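Local coordinates for CBS domain-containing protein CBSX2, chloroplastic (Arabidopsis thaliana, PDB 3SL7) that probably modulates plant development by regulating the chloroplast thioredoxin system, acting through a pair of CBS domains, at residues Thr38-Ile43 / Gly51-Tyr56; Leu16-Pro21 / Gly139-Ile144; Leu123-Lys128 / Leu145-Val150; Pro108-Asp113 / Arg131-Asp136. One frame throughout, in Å; residues are numbered along the deposited sequence.

Interaction 1 (Thr38-Ile43 / Gly51-Tyr56); sequences TGLPVI and GVVSDY
L40 and V53 form the middle of an antiparallel beta hairpin in the first CBS motif, a hydrogen-bonded pair joined by two backbone hydrogen bonds, L40 N to V53 O (2.7 Å) and V53 N to L40 O. The next such pair, V42 with G51, is less regular: V42 N meets G51 O at 2.6 Å from well above the carbonyl plane. On the face bearing L40, V42 and V53, packing is close. V42 CG2 rests 3.9 Å from V53 CG1, the V53 branch held between its own backbone N and carbonyl carbon (chi1 68°), while V42 CB also lies against G51 O.

The T38 end is looser and more exposed. D55 N, in the first helical turn after the strand, donates to T38 O (2.8 Å), and the two side chains run side by side, D55 OD2 lying 3.2 Å from T38 CB. An alanine in place of D55 would probably leave the flank of T38 uncovered and remove the weak bond from Y56 N to D55 OD1. T38 OG1 itself is hydrogen-bonded to R131 NH2. Beyond the hairpin, helix 25-35 covers L40 through L31 and L32, whereas P41 packs against L141 of strand 141-146.

Interaction 2 (Leu16-Pro21 / Gly139-Ile144); sequences LHVVKP and GKLIGI
L16 carries most of this contact between the two halves of the CBS pair, reaching from the segment before helix 25-35 onto strand 141-146 of the second CBS motif. No hydrogen bond crosses; methyl groups do the work, and the two branches of L16 take separate partners. L16 and L141 meet tip to tip, with L16 CD1 at 3.4 Å from L141 CG and almost as near to L141 CD2. Carbons normally pack less closely than this. L141 comes to this position with its CG anti to the backbone N (chi1 -179°), which carries its isobutyl end out to the L16 methyl.

On the other branch, L16 and I144 cross obliquely, L16 CD2 touching I144 CG2, again at 3.4 Å. Between these two partners the strand carries a classic beta bulge, with two residues, I142 and G143, set opposite V134 on the neighbouring strand; L16 CD1 lies 3.8 Å from G143 CA, against the strand backbone. P41 and W47 also pack on L141, so the leucine is shared between the two CBS motifs. V18 adds a smaller touch, sliding past L141 in the opposite direction, with V18 CG1 coming to 3.6 Å from L141 CD2.

Interaction 3 (Leu123-Lys128 / Leu145-Val150); sequences LLLETK and LTRGNV
L124 of helix 117-124 points toward the strand-to-helix junction at R147, inside the alpha/beta fold of the second CBS motif. The apolar contacts centre on its two methyls. L124 CD1 meets V150 CG2 tip to tip at 3.4 Å, a tight fit, and also lies 4.0 Å from R147 CG. L124 CD2 turns instead to the strand backbone, 3.3 Å from L145 O. Because L124 has CG beside its backbone N (chi1 -87°) and an extended second torsion, the fork of the leucine spans strand and first helical turn. An alanine at L124 would probably open a gap between the two helices and leave V150 CG2 without its methyl partner.

The polar contribution belongs to the junction itself. T146 is the N-cap of helix 147-159, its OG1 accepting from N149 N at 2.9 Å, and N149 ND2 is bonded in turn to T11.

Van der Waals contact with R147 is the third kind: its chain bends at chi3 (55°) and crosses L125 at about a right angle. The guanidinium also makes a cation-pi contact with W82 of the second subunit, at the dimer interface. L125 CD1 approaches the guanidinium edge in plane, 3.9 Å from R147 NH1.

Interaction 4 (Pro108-Asp113 / Arg131-Asp136); sequences PLVVRD and RLPVVD. With ACT (acetate ion), chain C.
A beta-alpha-beta unit of the second CBS motif, strand 111-112, helix 117-124 and strand 131-135, brings V111 alongside V134 as parallel neighbours. Two backbone hydrogen bonds hold them: V111 N donates to P133 O (3.1 Å) and V111 O accepts from V135 N (3.0 Å), so V111 uses both its polar backbone atoms on one strand.

The side chains divide between the two sides of this pairing. On one, V111 forks over two partners: its side chain crosses L132 at about a right angle, CG1 against L132 CD1, and its CG2 meets V134 CG2 at 3.8 Å. L123 and L124 of the connecting helix also pack on L132. On the other, V110 stands across P133 and V135, with its CG2 at 3.7 Å from V135 CG2; with V110 CG1 beside the backbone N (chi1 -52°), the CG2 branch falls between N and the carbonyl carbon and meets the valine. R112 folds back through bends at chi2 and chi3, laying one guanidinium face over the backbone of D136, whose carboxylate is bonded instead to K140 N.

Water joins the segments at both ends: one molecule bridges R131 O and, weakly, L109 O, the other links D113 N and V135 O. R131 extends away from V111. An acetate, probably from the crystallisation liquor, lies at the edge of its guanidinium, with R131 NE 2.6 Å from ACT OXT in a weak, bent bond.

How the interactions relate
The contacts illustrate how two CBS motifs become one body. Interaction 1 belongs to the first motif, 3 and 4 to the second, and interaction 2 bridges them. Interactions 1 and 2 (centres about 9 Å apart) share probable hydrogen bonds, I43 N to V19 O (2.9 Å) and V19 N to P41 O. Strand 131-135 ties interaction 4 to interactions 2 and 3 by probable hydrogen bonds, V134 N to G143 O (2.6 Å) and L145 N to L132 O. R131 with T38 links interactions 4 and 1 beside the acetate. G39 and the side chains of I144 and T146 come within about 6, 5 and 4 Å of that ion, consistent with a pocket between the motifs.

Interaction 1 (Thr38-Ile43 / Gly51-Tyr56)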
loop_
_atom_site.group_PDB
_atom_site.type_symbol
_atom_site.label_atom_id
_atom_site.label_comp_id
_atom_site.label_asym_id
_atom_site.label_seq_id
_atom_site.Cartn_x
_atom_site.Cartn_y
_atom_site.Cartn_z
ATOM N N THR A 38 0.830 1.998 -4.635
ATOM C CA THR A 38 -0.277 2.677 -5.291
ATOM C C THR A 38 0.174 3.948 -5.994
ATOM O O THR A 38 -0.617 4.602 -6.669
ATOM C CB THR A 38 -1.375 3.043 -4.296
ATOM O OG1 THR A 38 -0.856 3.995 -3.358
ATOM C CG2 THR A 38 -1.859 1.793 -3.565
ATOM N N GLY A 39 1.446 4.307 -5.824
ATOM C CA GLY A 39 1.969 5.486 -6.477
ATOM C C GLY A 39 3.427 5.307 -6.816
ATOM O O GLY A 39 4.116 4.483 -6.216
ATOM N N LEU A 40 3.892 6.080 -7.786
ATOM C CA LEU A 40 5.253 5.948 -8.292
ATOM C C LEU A 40 5.843 7.310 -8.564
ATOM O O LEU A 40 5.177 8.165 -9.157
ATOM C CB LEU A 40 5.236 5.195 -9.622
ATOM C CG LEU A 40 4.686 3.773 -9.656
ATOM C CD1 LEU A 40 4.256 3.434 -11.082
ATOM C CD2 LEU A 40 5.725 2.789 -9.149
ATOM N N PRO A 41 7.105 7.515 -8.158
ATOM C CA PRO A 41 7.797 8.722 -8.596
ATOM C C PRO A 41 8.128 8.583 -10.067
ATOM O O PRO A 41 8.409 7.481 -10.545
ATOM C CB PRO A 41 9.088 8.719 -7.753
ATOM C CG PRO A 41 9.278 7.314 -7.332
ATOM C CD PRO A 41 7.911 6.707 -7.224
ATOM N N VAL A 42 8.073 9.692 -10.789
ATOM C CA VAL A 42 8.456 9.694 -12.187
ATOM C C VAL A 42 9.776 10.433 -12.337
ATOM O O VAL A 42 9.913 11.567 -11.873
ATOM C CB VAL A 42 7.377 10.378 -13.047
ATOM C CG1 VAL A 42 7.637 10.138 -14.537
ATOM C CG2 VAL A 42 5.971 9.847 -12.649
ATOM N N ILE A 43 10.748 9.788 -12.967
ATOM C CA ILE A 43 12.044 10.399 -13.217
ATOM C C ILE A 43 12.289 10.513 -14.714
ATOM O O ILE A 43 11.565 9.907 -15.508
ATOM C CB ILE A 43 13.180 9.547 -12.625
ATOM C CG1 ILE A 43 13.100 8.116 -13.177
ATOM C CG2 ILE A 43 13.094 9.537 -11.115
ATOM C CD1 ILE A 43 14.363 7.311 -12.973
ATOM N N GLY A 51 8.082 14.129 -11.615
ATOM C CA GLY A 51 6.691 14.040 -11.233
ATOM C C GLY A 51 6.385 12.826 -10.396
ATOM O O GLY A 51 7.272 12.074 -10.004
ATOM N N VAL A 52 5.106 12.666 -10.095
ATOM C CA VAL A 52 4.617 11.502 -9.383
ATOM C C VAL A 52 3.330 11.081 -10.073
ATOM O O VAL A 52 2.648 11.904 -10.688
ATOM C CB VAL A 52 4.329 11.817 -7.893
ATOM C CG1 VAL A 52 5.630 12.243 -7.171
ATOM C CG2 VAL A 52 3.278 12.909 -7.773
ATOM N N VAL A 53 2.999 9.800 -9.979
ATOM C CA VAL A 53 1.779 9.295 -10.614
ATOM C C VAL A 53 1.202 8.193 -9.748
ATOM O O VAL A 53 1.946 7.407 -9.156
ATOM C CB VAL A 53 2.043 8.802 -12.063
ATOM C CG1 VAL A 53 2.919 7.557 -12.060
ATOM C CG2 VAL A 53 0.717 8.550 -12.773
ATOM N N SER A 54 -0.123 8.172 -9.635
ATOM C CA SER A 54 -0.802 7.216 -8.781
ATOM C C SER A 54 -1.739 6.322 -9.547
ATOM O O SER A 54 -2.062 6.607 -10.701
ATOM C CB SER A 54 -1.612 7.963 -7.732
ATOM O OG SER A 54 -0.757 8.738 -6.925
ATOM N N ASP A 55 -2.197 5.253 -8.895
ATOM C CA ASP A 55 -3.211 4.388 -9.496
ATOM C C ASP A 55 -4.447 5.197 -9.909
ATOM O O ASP A 55 -5.013 4.951 -10.961
ATOM C CB ASP A 55 -3.596 3.222 -8.570
ATOM C CG ASP A 55 -3.835 3.657 -7.127
ATOM O OD1 ASP A 55 -3.944 4.873 -6.854
ATOM O OD2 ASP A 55 -3.927 2.767 -6.258
ATOM N N TYR A 56 -4.839 6.173 -9.093
ATOM C CA TYR A 56 -6.002 7.011 -9.396
ATOM C C TYR A 56 -5.804 7.872 -10.651
ATOM O O TYR A 56 -6.773 8.306 -11.272
ATOM C CB TYR A 56 -6.426 7.869 -8.180
ATOM C CG TYR A 56 -5.342 8.714 -7.547
ATOM C CD1 TYR A 56 -4.841 8.411 -6.283
ATOM C CD2 TYR A 56 -4.820 9.824 -8.202
ATOM C CE1 TYR A 56 -3.847 9.191 -5.697
ATOM C CE2 TYR A 56 -3.824 10.604 -7.624
ATOM C CZ TYR A 56 -3.345 10.285 -6.373
ATOM O OH TYR A 56 -2.355 11.063 -5.802
#

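Interaction 2 (Leu16-Pro21 / Gly139-Ile144)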
loop_
_atom_site.group_PDB
_atom_site.type_symbol
_atom_site.label_atom_id
_atom_site.label_comp_id
_atom_site.label_asym_id
_atom_site.label_seq_id
_atom_site.Cartn_x
_atom_site.Cartn_y
_atom_site.Cartn_z
ATOM N N LEU A 16 13.170 2.111 -4.344
ATOM C CA LEU A 16 12.181 2.887 -5.084
ATOM C C LEU A 16 11.694 2.108 -6.289
ATOM O O LEU A 16 12.402 1.245 -6.816
ATOM C CB LEU A 16 12.748 4.224 -5.572
ATOM C CG LEU A 16 13.294 5.125 -4.467
ATOM C CD1 LEU A 16 13.902 6.449 -4.954
ATOM C CD2 LEU A 16 12.368 5.269 -3.272
ATOM N N HIS A 17 10.476 2.424 -6.713
ATOM C CA HIS A 17 9.948 1.924 -7.969
ATOM C C HIS A 17 9.604 3.138 -8.810
ATOM O O HIS A 17 8.721 3.918 -8.454
ATOM C CB HIS A 17 8.729 1.055 -7.695
ATOM C CG HIS A 17 8.925 0.123 -6.542
ATOM N ND1 HIS A 17 9.849 -0.904 -6.565
ATOM C CD2 HIS A 17 8.353 0.085 -5.316
ATOM C CE1 HIS A 17 9.816 -1.548 -5.413
ATOM N NE2 HIS A 17 8.918 -0.965 -4.635
ATOM N N VAL A 18 10.332 3.320 -9.904
ATOM C CA VAL A 18 10.205 4.532 -10.692
ATOM C C VAL A 18 9.689 4.209 -12.076
ATOM O O VAL A 18 9.855 3.092 -12.562
ATOM C CB VAL A 18 11.553 5.259 -10.847
ATOM C CG1 VAL A 18 12.111 5.673 -9.473
ATOM C CG2 VAL A 18 12.544 4.380 -11.578
ATOM N N VAL A 19 9.041 5.192 -12.691
ATOM C CA VAL A 19 8.730 5.141 -14.119
ATOM C C VAL A 19 9.186 6.449 -14.744
ATOM O O VAL A 19 9.629 7.358 -14.038
ATOM C CB VAL A 19 7.225 4.946 -14.367
ATOM C CG1 VAL A 19 6.783 3.567 -13.874
ATOM C CG2 VAL A 19 6.431 6.044 -13.659
ATOM N N LYS A 20 9.082 6.546 -16.063
ATOM C CA LYS A 20 9.414 7.772 -16.765
ATOM C C LYS A 20 8.169 8.319 -17.446
ATOM O O LYS A 20 7.175 7.620 -17.546
ATOM C CB LYS A 20 10.509 7.501 -17.786
ATOM C CG LYS A 20 11.732 6.835 -17.189
ATOM C CD LYS A 20 12.834 6.721 -18.221
ATOM C CE LYS A 20 14.075 6.077 -17.637
ATOM N NZ LYS A 20 15.130 5.921 -18.677
ATOM N N PRO A 21 8.212 9.580 -17.896
ATOM C CA PRO A 21 7.033 10.140 -18.556
ATOM C C PRO A 21 6.673 9.320 -19.797
ATOM O O PRO A 21 5.518 9.292 -20.207
ATOM C CB PRO A 21 7.489 11.535 -18.952
ATOM C CG PRO A 21 8.547 11.883 -17.880
ATOM C CD PRO A 21 9.272 10.582 -17.694
ATOM N N GLY A 139 18.512 17.684 -7.634
ATOM C CA GLY A 139 17.133 17.353 -7.961
ATOM C C GLY A 139 16.958 15.902 -8.369
ATOM O O GLY A 139 15.893 15.508 -8.832
ATOM N N LYS A 140 18.001 15.099 -8.189
ATOM C CA LYS A 140 17.918 13.658 -8.424
ATOM C C LYS A 140 17.151 12.961 -7.307
ATOM O O LYS A 140 17.329 13.269 -6.133
ATOM C CB LYS A 140 19.312 13.032 -8.522
ATOM C CG LYS A 140 20.229 13.672 -9.547
ATOM C CD LYS A 140 19.546 13.817 -10.896
ATOM C CE LYS A 140 20.534 14.277 -11.961
ATOM N NZ LYS A 140 21.618 13.271 -12.151
ATOM N N LEU A 141 16.304 12.008 -7.681
ATOM C CA LEU A 141 15.554 11.225 -6.714
ATOM C C LEU A 141 16.506 10.338 -5.923
ATOM O O LEU A 141 17.190 9.503 -6.505
ATOM C CB LEU A 141 14.559 10.339 -7.453
ATOM C CG LEU A 141 13.689 9.472 -6.563
ATOM C CD1 LEU A 141 12.878 10.380 -5.661
ATOM C CD2 LEU A 141 12.773 8.591 -7.425
ATOM N N ILE A 142 16.562 10.511 -4.606
ATOM C CA ILE A 142 17.471 9.687 -3.808
ATOM C C ILE A 142 16.718 8.842 -2.794
ATOM O O ILE A 142 17.273 7.951 -2.161
ATOM C CB ILE A 142 18.560 10.521 -3.103
ATOM C CG1 ILE A 142 17.935 11.575 -2.191
ATOM C CG2 ILE A 142 19.476 11.174 -4.125
ATOM C CD1 ILE A 142 18.974 12.316 -1.311
ATOM N N GLY A 143 15.428 9.111 -2.654
ATOM C CA GLY A 143 14.623 8.321 -1.756
ATOM C C GLY A 143 13.193 8.789 -1.761
ATOM O O GLY A 143 12.819 9.708 -2.482
ATOM N N ILE A 144 12.381 8.161 -0.934
ATOM C CA ILE A 144 11.035 8.634 -0.753
ATOM C C ILE A 144 10.674 8.494 0.718
ATOM O O ILE A 144 11.109 7.555 1.384
ATOM C CB ILE A 144 10.035 7.882 -1.708
ATOM C CG1 ILE A 144 8.691 8.589 -1.761
ATOM C CG2 ILE A 144 9.843 6.423 -1.301
ATOM C CD1 ILE A 144 7.877 8.210 -2.996
#

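Interaction 3 (Leu123-Lys128 / Leu145-Val150)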
loop_
_atom_site.group_PDB
_atom_site.type_symbol
_atom_site.label_atom_id
_atom_site.label_comp_id
_atom_site.label_asym_id
_atom_site.label_seq_id
_atom_site.Cartn_x
_atom_site.Cartn_y
_atom_site.Cartn_z
ATOM N N LEU A 123 4.077 17.528 6.046
ATOM C CA LEU A 123 3.907 17.674 4.608
ATOM C C LEU A 123 3.286 16.452 3.965
ATOM O O LEU A 123 2.498 16.580 3.035
ATOM C CB LEU A 123 5.259 17.908 3.951
ATOM C CG LEU A 123 5.747 19.232 3.354
ATOM C CD1 LEU A 123 4.682 20.150 2.737
ATOM C CD2 LEU A 123 6.793 19.955 4.210
ATOM N N LEU A 124 3.675 15.268 4.428
ATOM C CA LEU A 124 3.111 14.033 3.892
ATOM C C LEU A 124 1.614 14.173 3.751
ATOM O O LEU A 124 1.022 13.725 2.776
ATOM C CB LEU A 124 3.386 12.857 4.819
ATOM C CG LEU A 124 4.694 12.113 4.646
ATOM C CD1 LEU A 124 4.780 10.983 5.669
ATOM C CD2 LEU A 124 4.773 11.574 3.247
ATOM N N LEU A 125 1.002 14.792 4.750
ATOM C CA LEU A 125 -0.448 14.889 4.786
ATOM C C LEU A 125 -1.004 16.022 3.927
ATOM O O LEU A 125 -2.216 16.142 3.765
ATOM C CB LEU A 125 -0.923 15.041 6.231
ATOM C CG LEU A 125 -0.667 13.856 7.172
ATOM C CD1 LEU A 125 0.804 13.547 7.287
ATOM C CD2 LEU A 125 -1.250 14.128 8.547
ATOM N N GLU A 126 -0.131 16.853 3.373
ATOM C CA GLU A 126 -0.607 17.982 2.580
ATOM C C GLU A 126 -0.566 17.702 1.077
ATOM O O GLU A 126 -1.067 18.497 0.282
ATOM C CB GLU A 126 0.156 19.267 2.930
ATOM C CG GLU A 126 -0.147 19.803 4.329
ATOM C CD GLU A 126 0.705 21.011 4.706
ATOM O OE1 GLU A 126 1.372 21.580 3.814
ATOM O OE2 GLU A 126 0.708 21.389 5.899
ATOM N N THR A 127 0.014 16.565 0.697
ATOM C CA THR A 127 0.075 16.163 -0.708
ATOM C C THR A 127 -0.846 14.968 -0.967
ATOM O O THR A 127 -0.860 14.028 -0.169
ATOM C CB THR A 127 1.517 15.798 -1.108
ATOM O OG1 THR A 127 1.523 15.252 -2.433
ATOM C CG2 THR A 127 2.089 14.763 -0.152
ATOM N N LYS A 128 -1.613 14.997 -2.063
ATOM C CA LYS A 128 -2.526 13.890 -2.365
ATOM C C LYS A 128 -1.738 12.604 -2.579
ATOM O O LYS A 128 -2.217 11.507 -2.292
ATOM C CB LYS A 128 -3.419 14.189 -3.580
ATOM C CG LYS A 128 -4.638 13.275 -3.659
ATOM C CD LYS A 128 -5.550 13.605 -4.834
ATOM C CE LYS A 128 -5.032 13.002 -6.123
ATOM N NZ LYS A 128 -6.098 12.958 -7.159
ATOM N N LEU A 145 9.922 9.459 1.234
ATOM C CA LEU A 145 9.378 9.351 2.584
ATOM C C LEU A 145 7.906 8.972 2.510
ATOM O O LEU A 145 7.095 9.685 1.913
ATOM C CB LEU A 145 9.525 10.667 3.351
ATOM C CG LEU A 145 9.139 10.569 4.833
ATOM C CD1 LEU A 145 10.177 9.732 5.605
ATOM C CD2 LEU A 145 9.001 11.959 5.454
ATOM N N THR A 146 7.568 7.855 3.137
ATOM C CA THR A 146 6.204 7.362 3.134
ATOM C C THR A 146 5.661 7.472 4.542
ATOM O O THR A 146 6.425 7.624 5.480
ATOM C CB THR A 146 6.162 5.881 2.738
ATOM O OG1 THR A 146 6.752 5.097 3.782
ATOM C CG2 THR A 146 6.941 5.645 1.435
ATOM N N ARG A 147 4.345 7.367 4.696
ATOM C CA ARG A 147 3.754 7.376 6.025
ATOM C C ARG A 147 4.314 6.222 6.843
ATOM O O ARG A 147 4.580 6.365 8.037
ATOM C CB ARG A 147 2.232 7.303 5.946
ATOM C CG ARG A 147 1.579 8.609 5.522
ATOM C CD ARG A 147 0.073 8.446 5.352
ATOM N NE ARG A 147 -0.568 7.916 6.555
ATOM C CZ ARG A 147 -0.819 8.634 7.647
ATOM N NH1 ARG A 147 -0.467 9.916 7.699
ATOM N NH2 ARG A 147 -1.415 8.072 8.694
ATOM N N GLY A 148 4.507 5.081 6.187
ATOM C CA GLY A 148 5.113 3.927 6.824
ATOM C C GLY A 148 6.511 4.201 7.366
ATOM O O GLY A 148 6.868 3.721 8.435
ATOM N N ASN A 149 7.316 4.953 6.619
ATOM C CA ASN A 149 8.631 5.355 7.104
ATOM C C ASN A 149 8.504 6.177 8.375
ATOM O O ASN A 149 9.302 6.032 9.292
ATOM C CB ASN A 149 9.379 6.197 6.066
ATOM C CG ASN A 149 9.795 5.405 4.853
ATOM O OD1 ASN A 149 9.995 4.188 4.930
ATOM N ND2 ASN A 149 9.944 6.099 3.714
ATOM N N VAL A 150 7.511 7.063 8.413
ATOM C CA VAL A 150 7.351 7.960 9.551
ATOM C C VAL A 150 6.913 7.167 10.772
ATOM O O VAL A 150 7.391 7.395 11.875
ATOM C CB VAL A 150 6.349 9.097 9.251
ATOM C CG1 VAL A 150 6.109 9.940 10.499
ATOM C CG2 VAL A 150 6.859 9.966 8.099
#

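Interaction 4 (Pro108-Asp113 / Arg131-Asp136)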
loop_
_atom_site.group_PDB
_atom_site.type_symbol
_atom_site.label_atom_id
_atom_site.label_comp_id
_atom_site.label_asym_id
_atom_site.label_seq_id
_atom_site.Cartn_x
_atom_site.Cartn_y
_atom_site.Cartn_z
ATOM N N PRO A 108 6.245 17.798 -8.111
ATOM C CA PRO A 108 5.587 17.506 -6.832
ATOM C C PRO A 108 6.353 18.130 -5.670
ATOM O O PRO A 108 7.478 18.616 -5.862
ATOM C CB PRO A 108 5.644 15.971 -6.751
ATOM C CG PRO A 108 6.841 15.597 -7.565
ATOM C CD PRO A 108 6.883 16.601 -8.695
ATOM N N LEU A 109 5.726 18.131 -4.497
ATOM C CA LEU A 109 6.388 18.491 -3.259
ATOM C C LEU A 109 7.503 17.510 -3.019
ATOM O O LEU A 109 7.300 16.301 -3.105
ATOM C CB LEU A 109 5.410 18.406 -2.087
ATOM C CG LEU A 109 4.501 19.612 -1.879
ATOM C CD1 LEU A 109 3.666 19.429 -0.611
ATOM C CD2 LEU A 109 5.356 20.879 -1.816
ATOM N N VAL A 110 8.686 18.029 -2.701
ATOM C CA VAL A 110 9.791 17.166 -2.301
ATOM C C VAL A 110 10.498 17.665 -1.040
ATOM O O VAL A 110 10.343 18.820 -0.626
ATOM C CB VAL A 110 10.854 17.010 -3.409
ATOM C CG1 VAL A 110 10.215 16.576 -4.741
ATOM C CG2 VAL A 110 11.648 18.298 -3.574
ATOM N N VAL A 111 11.286 16.785 -0.433
ATOM C CA VAL A 111 12.102 17.174 0.704
ATOM C C VAL A 111 13.536 16.783 0.405
ATOM O O VAL A 111 13.816 16.169 -0.626
ATOM C CB VAL A 111 11.640 16.486 1.997
ATOM C CG1 VAL A 111 10.255 16.978 2.391
ATOM C CG2 VAL A 111 11.639 14.978 1.821
ATOM N N ARG A 112 14.443 17.175 1.296
ATOM C CA ARG A 112 15.844 16.798 1.197
ATOM C C ARG A 112 16.128 15.795 2.320
ATOM O O ARG A 112 15.328 15.668 3.239
ATOM C CB ARG A 112 16.682 18.060 1.369
ATOM C CG ARG A 112 16.213 19.151 0.417
ATOM C CD ARG A 112 16.598 18.760 -0.980
ATOM N NE ARG A 112 18.039 18.838 -1.032
ATOM C CZ ARG A 112 18.687 19.884 -1.516
ATOM N NH1 ARG A 112 18.005 20.891 -2.060
ATOM N NH2 ARG A 112 20.001 19.891 -1.491
ATOM N N ASP A 113 17.254 15.083 2.277
ATOM C CA ASP A 113 17.533 14.170 3.385
ATOM C C ASP A 113 17.760 14.920 4.702
ATOM O O ASP A 113 17.586 14.359 5.785
ATOM C CB ASP A 113 18.702 13.216 3.082
ATOM C CG ASP A 113 19.987 13.932 2.734
ATOM O OD1 ASP A 113 20.164 15.127 3.079
ATOM O OD2 ASP A 113 20.838 13.271 2.110
ATOM N N ARG A 131 3.176 10.754 -0.194
ATOM C CA ARG A 131 4.587 10.419 -0.029
ATOM C C ARG A 131 5.347 11.659 -0.449
ATOM O O ARG A 131 4.811 12.486 -1.178
ATOM C CB ARG A 131 4.987 9.261 -0.938
ATOM C CG ARG A 131 4.038 8.091 -0.926
ATOM C CD ARG A 131 4.270 7.236 -2.158
ATOM N NE ARG A 131 3.445 6.034 -2.166
ATOM C CZ ARG A 131 2.208 5.973 -2.655
ATOM N NH1 ARG A 131 1.634 7.051 -3.168
ATOM N NH2 ARG A 131 1.542 4.829 -2.625
ATOM N N LEU A 132 6.591 11.783 -0.000
ATOM C CA LEU A 132 7.438 12.889 -0.397
ATOM C C LEU A 132 8.686 12.323 -1.029
ATOM O O LEU A 132 9.468 11.666 -0.359
ATOM C CB LEU A 132 7.817 13.750 0.806
ATOM C CG LEU A 132 6.636 14.430 1.489
ATOM C CD1 LEU A 132 7.053 14.987 2.853
ATOM C CD2 LEU A 132 6.089 15.531 0.598
ATOM N N PRO A 133 8.851 12.543 -2.340
ATOM C CA PRO A 133 10.117 12.157 -2.952
ATOM C C PRO A 133 11.233 12.907 -2.223
ATOM O O PRO A 133 11.032 14.048 -1.800
ATOM C CB PRO A 133 9.985 12.668 -4.387
ATOM C CG PRO A 133 8.495 12.714 -4.643
ATOM C CD PRO A 133 7.909 13.126 -3.309
ATOM N N VAL A 134 12.380 12.274 -2.056
ATOM C CA VAL A 134 13.531 12.960 -1.459
ATOM C C VAL A 134 14.538 13.163 -2.570
ATOM O O VAL A 134 14.891 12.217 -3.281
ATOM C CB VAL A 134 14.153 12.143 -0.323
ATOM C CG1 VAL A 134 15.181 12.992 0.459
ATOM C CG2 VAL A 134 13.070 11.637 0.608
ATOM N N VAL A 135 14.980 14.404 -2.742
ATOM C CA VAL A 135 15.952 14.719 -3.766
ATOM C C VAL A 135 17.275 15.223 -3.187
ATOM O O VAL A 135 17.353 15.649 -2.028
ATOM C CB VAL A 135 15.393 15.757 -4.761
ATOM C CG1 VAL A 135 14.117 15.219 -5.429
ATOM C CG2 VAL A 135 15.106 17.067 -4.051
ATOM N N ASP A 136 18.318 15.161 -4.004
ATOM C CA ASP A 136 19.599 15.748 -3.657
ATOM C C ASP A 136 19.720 17.136 -4.256
ATOM O O ASP A 136 18.759 17.650 -4.798
ATOM C CB ASP A 136 20.752 14.863 -4.119
ATOM C CG ASP A 136 20.856 14.761 -5.629
ATOM O OD1 ASP A 136 20.215 15.548 -6.371
ATOM O OD2 ASP A 136 21.603 13.875 -6.075
HETATM C C ACT C . 5.624 3.514 -1.431
HETATM O O ACT C . 4.620 3.269 -0.732
HETATM O OXT ACT C . 5.453 4.370 -2.323
HETATM C CH3 ACT C . 6.950 2.838 -1.204
HETATM O O HOH W 1 4.577 14.166 -3.163
HETATM O O HOH W 2 18.995 15.656 0.093
#